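PDB 4AW7: beta-porphyranase A from Bacteroides plebeius, which hydrolyses the sulfated red-algal polysaccharide porphyran at its beta-D-galactopyranose-(1->4)-alpha-L-galactopyranose-6-sulfate linkages, leaving mostly disaccharides. Local coordinates for residues 421-426 and 456-461; 367-372 and 387-392; 296-301 and 359-364. All coordinates share one frame; numbering follows the deposited sequence.

Two of the three contacts build the mixed beta-sheet of the sandwich, and the third packs the helix leading into it on a helix of the parallel beta/alpha barrel. Along the chain, interaction 3 closes first, joining helix 293-305 to helix 359-365; the chain then passes through the loop at 367-370, where interaction 2 opens, into strand 371-377, and interaction 1 follows within the same sheet. The centres of interactions 1 and 2 lie about 13 Å apart, and a salt bridge from Asp-461 to Arg-392 ties them directly. Interaction 3 sits about 14 Å from interaction 1 and 18 Å from interaction 2, between centres. Arg-424 of interaction 1 reaches the backbone of Leu-364, coupling sheet and helix 359-365.

Interaction 1: 421-426 and 456-461; sequences VTKRSL and IVLVAD
Ile-456 begins the pairing by laying CG2 against CG of Lys-423, 4.0 Å away, while its CA-H approaches Arg-424 O. That same carbonyl accepts the N-H of Val-457, and Val-457 O takes the N-H of Arg-424 in return, at 2.7 Å between Arg-424 N and Val-457 O. Arg-424 and Val-457 are thus a hydrogen-bonded antiparallel pair. Leu-458, on the face shared with Lys-423 and Ile-456, gives no backbone bond to 421-426; instead its CD2 methyl meets CB of Lys-423 at 3.9 Å and CG1 of Val-421 at 4.2 Å. The lysine amine itself goes to Gln-439 on strand 433-441.

Val-459 restores the hydrogen-bonded pattern with Thr-422, both N-to-O distances, Thr-422 N to Val-459 O and Val-459 N to Thr-422 O, being 2.8 Å. A water adds a third link, donating to Val-459 O and also hydrogen-bonded to Thr-422 OG1, which has a further partner in Asn-440. On the side of the sheet that carries Thr-422 and Arg-424, Val-459 sets CG2 over the flat of the Arg-424 guanidinium, off centre, with CG2 3.6 Å from Arg-424 NE. CG of Arg-424 stands anti to the carbonyl carbon (chi1 -52°), and from there the extended chain runs past Val-457 O and carries NH1 to the carbonyl oxygens of Leu-364 and Lys-366. Ala-460 finishes the contact with CB against Val-421 CG2, 3.9 Å apart. Strands 421-429 and 454-462, their segment axes at 164°, form a regular antiparallel pair inside the porphyranase beta-sandwich domain.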
loop_
_atom_site.group_PDB
_atom_site.type_symbol
_atom_site.label_atom_id
_atom_site.label_comp_id
_atom_site.label_asym_id
_atom_site.label_seq_id
_atom_site.Cartn_x
_atom_site.Cartn_y
_atom_site.Cartn_z
ATOM N N VAL A 421 23.231 5.277 -20.056
ATOM C CA VAL A 421 22.779 5.016 -18.694
ATOM C C VAL A 421 22.923 6.259 -17.824
ATOM O O VAL A 421 23.979 6.915 -17.774
ATOM C CB VAL A 421 23.564 3.846 -18.070
ATOM C CG1 VAL A 421 23.071 3.540 -16.659
ATOM C CG2 VAL A 421 23.472 2.568 -18.958
ATOM N N THR A 422 21.847 6.564 -17.100
ATOM C CA THR A 422 21.822 7.622 -16.090
ATOM C C THR A 422 21.395 7.003 -14.752
ATOM O O THR A 422 20.478 6.176 -14.678
ATOM C CB THR A 422 20.907 8.773 -16.505
ATOM O OG1 THR A 422 21.329 9.301 -17.781
ATOM C CG2 THR A 422 20.883 9.856 -15.496
ATOM N N LYS A 423 22.083 7.378 -13.701
ATOM C CA LYS A 423 21.790 6.896 -12.375
ATOM C C LYS A 423 21.162 8.003 -11.552
ATOM O O LYS A 423 21.791 9.056 -11.322
ATOM C CB LYS A 423 23.060 6.404 -11.674
ATOM C CG LYS A 423 22.802 5.925 -10.285
ATOM C CD LYS A 423 23.985 5.262 -9.624
ATOM C CE LYS A 423 25.135 6.209 -9.456
ATOM N NZ LYS A 423 24.959 7.224 -8.388
ATOM N N ARG A 424 19.942 7.780 -11.079
ATOM C CA ARG A 424 19.311 8.641 -10.086
ATOM C C ARG A 424 19.429 7.997 -8.715
ATOM O O ARG A 424 19.202 6.814 -8.556
ATOM C CB ARG A 424 17.834 8.804 -10.414
ATOM C CG ARG A 424 17.512 9.258 -11.848
ATOM C CD ARG A 424 16.028 9.237 -12.083
ATOM N NE ARG A 424 15.682 9.617 -13.436
ATOM C CZ ARG A 424 14.438 9.611 -13.896
ATOM N NH1 ARG A 424 13.444 9.260 -13.096
ATOM N NH2 ARG A 424 14.169 9.908 -15.149
ATOM N N SER A 425 19.751 8.799 -7.715
ATOM C CA SER A 425 19.907 8.330 -6.349
ATOM C C SER A 425 19.231 9.284 -5.385
ATOM O O SER A 425 19.518 10.467 -5.413
ATOM C CB SER A 425 21.377 8.242 -5.990
ATOM O OG SER A 425 21.542 7.966 -4.633
ATOM N N LEU A 426 18.399 8.741 -4.510
ATOM C CA LEU A 426 17.754 9.487 -3.445
ATOM C C LEU A 426 18.118 8.829 -2.123
ATOM O O LEU A 426 17.684 7.707 -1.811
ATOM C CB LEU A 426 16.243 9.544 -3.638
ATOM C CG LEU A 426 15.489 10.555 -2.765
ATOM C CD1 LEU A 426 14.060 10.665 -3.274
ATOM C CD2 LEU A 426 15.546 10.234 -1.267
ATOM N N ILE A 456 17.682 3.801 -5.720
ATOM C CA ILE A 456 18.352 4.113 -6.980
ATOM C C ILE A 456 17.408 3.762 -8.134
ATOM O O ILE A 456 16.769 2.699 -8.139
ATOM C CB ILE A 456 19.702 3.291 -7.103
ATOM C CG1 ILE A 456 20.707 3.776 -6.029
ATOM C CG2 ILE A 456 20.320 3.351 -8.495
ATOM C CD1 ILE A 456 21.896 2.833 -5.780
ATOM N N VAL A 457 17.354 4.626 -9.131
ATOM C CA VAL A 457 16.691 4.353 -10.392
ATOM C C VAL A 457 17.701 4.595 -11.501
ATOM O O VAL A 457 18.240 5.709 -11.645
ATOM C CB VAL A 457 15.423 5.227 -10.581
ATOM C CG1 VAL A 457 14.844 5.075 -11.971
ATOM C CG2 VAL A 457 14.384 4.905 -9.530
ATOM N N LEU A 458 17.994 3.534 -12.236
ATOM C CA LEU A 458 18.807 3.602 -13.440
ATOM C C LEU A 458 17.886 3.739 -14.645
ATOM O O LEU A 458 16.881 3.026 -14.760
ATOM C CB LEU A 458 19.599 2.316 -13.568
ATOM C CG LEU A 458 20.643 2.047 -12.484
ATOM C CD1 LEU A 458 21.035 0.585 -12.434
ATOM C CD2 LEU A 458 21.872 2.879 -12.732
ATOM N N VAL A 459 18.229 4.675 -15.531
ATOM C CA VAL A 459 17.459 4.963 -16.739
ATOM C C VAL A 459 18.411 4.765 -17.900
ATOM O O VAL A 459 19.544 5.271 -17.882
ATOM C CB VAL A 459 16.885 6.382 -16.743
ATOM C CG1 VAL A 459 16.026 6.626 -18.020
ATOM C CG2 VAL A 459 16.137 6.648 -15.469
ATOM N N ALA A 460 17.985 4.011 -18.896
ATOM C CA ALA A 460 18.870 3.739 -20.033
ATOM C C ALA A 460 18.080 3.603 -21.309
ATOM O O ALA A 460 16.865 3.371 -21.281
ATOM C CB ALA A 460 19.639 2.454 -19.769
ATOM N N ASP A 461 18.768 3.735 -22.446
ATOM C CA ASP A 461 18.179 3.411 -23.734
ATOM C C ASP A 461 18.385 1.967 -23.995
ATOM O O ASP A 461 19.403 1.402 -23.631
ATOM C CB ASP A 461 18.821 4.201 -24.893
ATOM C CG ASP A 461 18.603 5.689 -24.815
ATOM O OD1 ASP A 461 17.666 6.135 -24.168
ATOM O OD2 ASP A 461 19.385 6.436 -25.474
HETATM O O HOH W 1 19.613 7.804 -19.489
#

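Interaction 2: 367-372 and 387-392; sequences NVKGER and FKDGGR
This is the open end of a beta hairpin, where strand 371-377 is entered from a loop and its partner, strand 382-389, runs out into a type II' turn from Asp-389 to Arg-392. Glu-371 and Lys-388 make the hydrogen-bonded antiparallel pair. Lys-388 N gives a fairly straight bond to Glu-371 O (2.8 Å), whereas the return bond from Glu-371 N reaches Lys-388 O from above the carbonyl plane and is bent to 141° at the hydrogen. On the face shared with Arg-372, the Phe-387 ring lies beside the arginine chain, both pointing the same way, with Arg-372 CG 3.6 Å from Phe-387 CE1. CE1 stands over the centre of one guanidinium face, the two planes nearly perpendicular at 83°. The guanidinium's hydrogen bonds reach Met-305, Gln-308 and Ser-36. The Val-368 side chain runs at about a right angle to that of Phe-387 and brings CG1 to 3.8 Å from Phe-387 CD2. An alanine in place of Phe-387 would probably open a gap between Val-368 and Arg-372 and leave one guanidinium face without its aromatic neighbour. Gly-370 passes so close to Lys-388 O that a side chain there would collide with it. In the loop ahead of the strand, Lys-369 crosses Asp-389 at a slant, its CG and CD each 3.4 Å from Asp-389 OD2. Glu-371 OE2 forms a salt bridge with Arg-29, while a water donates to Glu-371 OE1 and Lys-388 O, 2.8 Å from each.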
loop_
_atom_site.group_PDB
_atom_site.type_symbol
_atom_site.label_atom_id
_atom_site.label_comp_id
_atom_site.label_asym_id
_atom_site.label_seq_id
_atom_site.Cartn_x
_atom_site.Cartn_y
_atom_site.Cartn_z
ATOM N N ASN A 367 8.965 9.990 -15.167
ATOM C CA ASN A 367 9.032 9.263 -16.444
ATOM C C ASN A 367 9.059 7.762 -16.364
ATOM O O ASN A 367 8.954 7.104 -17.384
ATOM C CB ASN A 367 10.155 9.811 -17.355
ATOM C CG ASN A 367 9.873 11.262 -17.787
ATOM O OD1 ASN A 367 8.858 11.526 -18.410
ATOM N ND2 ASN A 367 10.744 12.155 -17.428
ATOM N N VAL A 368 9.145 7.198 -15.160
ATOM C CA VAL A 368 9.203 5.749 -15.027
ATOM C C VAL A 368 7.829 5.169 -15.362
ATOM O O VAL A 368 6.828 5.501 -14.746
ATOM C CB VAL A 368 9.655 5.295 -13.626
ATOM C CG1 VAL A 368 9.587 3.766 -13.489
ATOM C CG2 VAL A 368 11.057 5.828 -13.300
ATOM N N LYS A 369 7.815 4.298 -16.334
ATOM C CA LYS A 369 6.617 3.636 -16.837
ATOM C C LYS A 369 7.035 2.523 -17.798
ATOM O O LYS A 369 8.235 2.354 -18.087
ATOM C CB LYS A 369 5.687 4.639 -17.486
ATOM C CG LYS A 369 6.262 5.194 -18.722
ATOM C CD LYS A 369 5.349 6.137 -19.526
ATOM C CE LYS A 369 4.989 7.342 -18.769
ATOM N NZ LYS A 369 4.890 8.531 -19.671
ATOM N N GLY A 370 6.059 1.817 -18.336
ATOM C CA GLY A 370 6.309 0.750 -19.263
ATOM C C GLY A 370 5.883 -0.594 -18.770
ATOM O O GLY A 370 5.355 -0.738 -17.659
ATOM N N GLU A 371 6.135 -1.611 -19.569
ATOM C CA GLU A 371 5.833 -2.983 -19.204
ATOM C C GLU A 371 6.880 -3.510 -18.260
ATOM O O GLU A 371 8.082 -3.347 -18.458
ATOM C CB GLU A 371 5.764 -3.858 -20.440
ATOM C CG GLU A 371 4.502 -3.551 -21.285
ATOM C CD GLU A 371 4.430 -4.323 -22.566
ATOM O OE1 GLU A 371 5.392 -4.228 -23.337
ATOM O OE2 GLU A 371 3.396 -4.969 -22.807
ATOM N N ARG A 372 6.447 -4.175 -17.209
ATOM C CA ARG A 372 7.363 -4.889 -16.358
ATOM C C ARG A 372 8.176 -5.870 -17.184
ATOM O O ARG A 372 7.647 -6.510 -18.097
ATOM C CB ARG A 372 6.587 -5.655 -15.284
ATOM C CG ARG A 372 6.022 -4.790 -14.208
ATOM C CD ARG A 372 4.988 -5.544 -13.401
ATOM N NE ARG A 372 4.552 -4.788 -12.216
ATOM C CZ ARG A 372 3.676 -3.791 -12.234
ATOM N NH1 ARG A 372 3.040 -3.404 -13.338
ATOM N NH2 ARG A 372 3.421 -3.143 -11.110
ATOM N N PHE A 387 11.161 -1.892 -15.671
ATOM C CA PHE A 387 10.114 -1.567 -16.656
ATOM C C PHE A 387 10.754 -1.148 -17.953
ATOM O O PHE A 387 11.792 -0.479 -17.969
ATOM C CB PHE A 387 9.196 -0.419 -16.171
ATOM C CG PHE A 387 8.724 -0.574 -14.763
ATOM C CD1 PHE A 387 7.611 -1.343 -14.479
ATOM C CD2 PHE A 387 9.403 0.020 -13.705
ATOM C CE1 PHE A 387 7.159 -1.512 -13.161
ATOM C CE2 PHE A 387 8.978 -0.145 -12.404
ATOM C CZ PHE A 387 7.859 -0.903 -12.128
ATOM N N LYS A 388 10.103 -1.524 -19.056
ATOM C CA LYS A 388 10.574 -1.172 -20.396
ATOM C C LYS A 388 9.453 -0.463 -21.139
ATOM O O LYS A 388 8.370 -1.014 -21.329
ATOM C CB LYS A 388 11.003 -2.418 -21.146
ATOM C CG LYS A 388 11.600 -2.162 -22.526
ATOM C CD LYS A 388 11.911 -3.506 -23.328
ATOM C CE LYS A 388 12.589 -3.230 -24.690
ATOM N NZ LYS A 388 11.718 -2.485 -25.659
ATOM N N ASP A 389 9.711 0.778 -21.517
ATOM C CA ASP A 389 8.771 1.614 -22.254
ATOM C C ASP A 389 9.392 1.942 -23.589
ATOM O O ASP A 389 10.231 2.829 -23.684
ATOM C CB ASP A 389 8.502 2.886 -21.491
ATOM C CG ASP A 389 7.489 3.783 -22.150
ATOM O OD1 ASP A 389 6.640 3.265 -22.872
ATOM O OD2 ASP A 389 7.551 5.009 -21.904
ATOM N N GLY A 390 8.998 1.197 -24.606
ATOM C CA GLY A 390 9.602 1.331 -25.926
ATOM C C GLY A 390 11.108 1.168 -25.804
ATOM O O GLY A 390 11.586 0.141 -25.318
ATOM N N GLY A 391 11.824 2.220 -26.186
ATOM C CA GLY A 391 13.276 2.246 -26.167
ATOM C C GLY A 391 13.929 2.729 -24.882
ATOM O O GLY A 391 15.106 3.061 -24.896
ATOM N N ARG A 392 13.182 2.773 -23.777
ATOM C CA ARG A 392 13.746 3.169 -22.503
ATOM C C ARG A 392 13.537 2.035 -21.478
ATOM O O ARG A 392 12.479 1.400 -21.439
ATOM C CB ARG A 392 13.065 4.426 -22.015
ATOM C CG ARG A 392 13.321 5.644 -22.874
ATOM C CD ARG A 392 14.771 6.111 -22.760
ATOM N NE ARG A 392 14.899 7.154 -21.770
ATOM C CZ ARG A 392 16.039 7.701 -21.362
ATOM N NH1 ARG A 392 17.212 7.265 -21.814
ATOM N NH2 ARG A 392 16.005 8.680 -20.455
HETATM O O HOH W 2 7.700 -2.670 -23.439
#

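Interaction 3: 296-301 and 359-364; sequences SFNHFL and KYFFEL
Asn-298 OD1, which accepts a hydrogen bond from the indole NE1 of Trp-365, also rests at the edge of the Phe-361 ring, 3.3 Å from CE1. The other branch of the amide, ND2, touches the Leu-364 methyl CD2 at 3.7 Å, while the amide and ring planes are turned 50° against each other. Phe-361 projects from helix 359-365 with CG anti to the backbone N (chi1 172°), a torsion that carries its ring across to helix 293-305. There Phe-297 meets it twice. Phe-297 CB sits over the face of the Phe-361 ring in a CH-pi contact, 3.9 Å from its centroid, and the Phe-297 ring turns an edge toward that face, the planes 65° apart in a T-shaped pair with centroids separated by 5.3 Å. Leu-301 adds a looser touch, CD2 to Phe-361 CZ at 4.2 Å.

The segment axes come no closer than 11.2 Å, a span bridged by side chains. Phe-297 lies about 8 Å, side chain to side chain, from the substrate-binding residues His-47 and Glu-272. Helix 293-305, between strands 268-276 and 311-316 of the parallel barrel sheet, thus meets helix 359-365, which leads into the sandwich sheet, through buried, mainly apolar and aromatic packing, with the Asn-298 oxygen at the ring edge satisfied by Trp-365 NE1.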
loop_
_atom_site.group_PDB
_atom_site.type_symbol
_atom_site.label_atom_id
_atom_site.label_comp_id
_atom_site.label_asym_id
_atom_site.label_seq_id
_atom_site.Cartn_x
_atom_site.Cartn_y
_atom_site.Cartn_z
ATOM N N SER A 296 10.473 6.089 3.714
ATOM C CA SER A 296 9.332 5.201 3.904
ATOM C C SER A 296 8.515 5.116 2.637
ATOM O O SER A 296 8.051 4.039 2.268
ATOM C CB SER A 296 8.422 5.679 5.043
ATOM O OG SER A 296 9.110 5.644 6.266
ATOM N N PHE A 297 8.278 6.236 1.949
ATOM C CA PHE A 297 7.564 6.170 0.677
ATOM C C PHE A 297 8.224 5.129 -0.220
ATOM O O PHE A 297 7.555 4.265 -0.806
ATOM C CB PHE A 297 7.520 7.491 -0.071
ATOM C CG PHE A 297 6.857 8.650 0.645
ATOM C CD1 PHE A 297 5.885 8.503 1.617
ATOM C CD2 PHE A 297 7.201 9.924 0.274
ATOM C CE1 PHE A 297 5.333 9.610 2.263
ATOM C CE2 PHE A 297 6.635 11.006 0.886
ATOM C CZ PHE A 297 5.726 10.863 1.898
ATOM N N ASN A 298 9.539 5.220 -0.396
ATOM C CA ASN A 298 10.246 4.256 -1.226
ATOM C C ASN A 298 10.152 2.831 -0.710
ATOM O O ASN A 298 9.909 1.882 -1.463
ATOM C CB ASN A 298 11.684 4.697 -1.428
ATOM C CG ASN A 298 11.833 5.772 -2.500
ATOM O OD1 ASN A 298 11.150 5.724 -3.524
ATOM N ND2 ASN A 298 12.736 6.743 -2.261
ATOM N N HIS A 299 10.346 2.635 0.597
ATOM C CA HIS A 299 10.333 1.263 1.084
ATOM C C HIS A 299 8.983 0.571 0.887
ATOM O O HIS A 299 8.906 -0.623 0.554
ATOM C CB HIS A 299 10.701 1.193 2.568
ATOM C CG HIS A 299 12.094 1.628 2.892
ATOM N ND1 HIS A 299 13.197 1.266 2.151
ATOM C CD2 HIS A 299 12.561 2.347 3.931
ATOM C CE1 HIS A 299 14.280 1.764 2.725
ATOM N NE2 HIS A 299 13.921 2.421 3.808
ATOM N N PHE A 300 7.894 1.299 1.089
ATOM C CA PHE A 300 6.567 0.751 0.890
ATOM C C PHE A 300 6.226 0.596 -0.601
ATOM O O PHE A 300 5.522 -0.324 -0.980
ATOM C CB PHE A 300 5.472 1.613 1.532
ATOM C CG PHE A 300 5.424 1.521 3.037
ATOM C CD1 PHE A 300 5.172 0.310 3.702
ATOM C CD2 PHE A 300 5.596 2.648 3.804
ATOM C CE1 PHE A 300 5.103 0.275 5.055
ATOM C CE2 PHE A 300 5.514 2.621 5.190
ATOM C CZ PHE A 300 5.300 1.430 5.841
ATOM N N LEU A 301 6.729 1.497 -1.430
ATOM C CA LEU A 301 6.364 1.530 -2.833
ATOM C C LEU A 301 6.639 0.207 -3.519
ATOM O O LEU A 301 5.841 -0.259 -4.312
ATOM C CB LEU A 301 7.118 2.661 -3.541
ATOM C CG LEU A 301 6.919 2.822 -5.035
ATOM C CD1 LEU A 301 5.460 3.180 -5.373
ATOM C CD2 LEU A 301 7.870 3.896 -5.555
ATOM N N LYS A 359 9.731 16.836 -3.012
ATOM C CA LYS A 359 9.698 16.787 -4.454
ATOM C C LYS A 359 10.628 15.721 -5.022
ATOM O O LYS A 359 10.346 15.179 -6.088
ATOM C CB LYS A 359 10.062 18.164 -5.062
ATOM C CG LYS A 359 11.545 18.535 -4.924
ATOM C CD LYS A 359 11.836 20.013 -5.220
ATOM C CE LYS A 359 13.322 20.270 -5.165
ATOM N NZ LYS A 359 13.660 21.734 -5.297
ATOM N N TYR A 360 11.739 15.438 -4.340
ATOM C CA TYR A 360 12.725 14.497 -4.885
ATOM C C TYR A 360 12.197 13.072 -4.946
ATOM O O TYR A 360 12.680 12.310 -5.770
ATOM C CB TYR A 360 14.052 14.546 -4.121
ATOM C CG TYR A 360 14.808 15.840 -4.337
ATOM C CD1 TYR A 360 15.203 16.213 -5.617
ATOM C CD2 TYR A 360 15.186 16.657 -3.279
ATOM C CE1 TYR A 360 15.916 17.393 -5.856
ATOM C CE2 TYR A 360 15.911 17.846 -3.502
ATOM C CZ TYR A 360 16.238 18.203 -4.795
ATOM O OH TYR A 360 16.937 19.372 -4.989
ATOM N N PHE A 361 11.208 12.710 -4.133
ATOM C CA PHE A 361 10.584 11.409 -4.310
ATOM C C PHE A 361 9.991 11.295 -5.699
ATOM O O PHE A 361 10.154 10.298 -6.399
ATOM C CB PHE A 361 9.485 11.188 -3.254
ATOM C CG PHE A 361 8.666 9.954 -3.499
ATOM C CD1 PHE A 361 9.183 8.687 -3.311
ATOM C CD2 PHE A 361 7.359 10.069 -3.905
ATOM C CE1 PHE A 361 8.421 7.568 -3.580
ATOM C CE2 PHE A 361 6.582 8.948 -4.194
ATOM C CZ PHE A 361 7.115 7.678 -4.005
ATOM N N PHE A 362 9.285 12.348 -6.117
ATOM C CA PHE A 362 8.669 12.371 -7.430
ATOM C C PHE A 362 9.703 12.562 -8.553
ATOM O O PHE A 362 9.565 12.005 -9.635
ATOM C CB PHE A 362 7.545 13.381 -7.455
ATOM C CG PHE A 362 6.469 13.070 -6.432
ATOM C CD1 PHE A 362 5.571 12.060 -6.659
ATOM C CD2 PHE A 362 6.395 13.768 -5.250
ATOM C CE1 PHE A 362 4.611 11.755 -5.736
ATOM C CE2 PHE A 362 5.407 13.477 -4.322
ATOM C CZ PHE A 362 4.506 12.468 -4.577
ATOM N N GLU A 363 10.753 13.326 -8.296
ATOM C CA GLU A 363 11.840 13.451 -9.284
ATOM C C GLU A 363 12.459 12.075 -9.572
ATOM O O GLU A 363 12.668 11.707 -10.729
ATOM C CB GLU A 363 12.910 14.415 -8.790
ATOM C CG GLU A 363 13.913 14.765 -9.900
ATOM C CD GLU A 363 13.257 15.664 -10.972
ATOM O OE1 GLU A 363 12.761 16.688 -10.590
ATOM O OE2 GLU A 363 13.197 15.347 -12.199
ATOM N N LEU A 364 12.692 11.297 -8.517
ATOM C CA LEU A 364 13.340 10.014 -8.657
ATOM C C LEU A 364 12.561 9.106 -9.622
ATOM O O LEU A 364 13.160 8.345 -10.395
ATOM C CB LEU A 364 13.422 9.335 -7.271
ATOM C CG LEU A 364 13.944 7.917 -7.167
ATOM C CD1 LEU A 364 15.430 7.897 -7.579
ATOM C CD2 LEU A 364 13.757 7.353 -5.774
#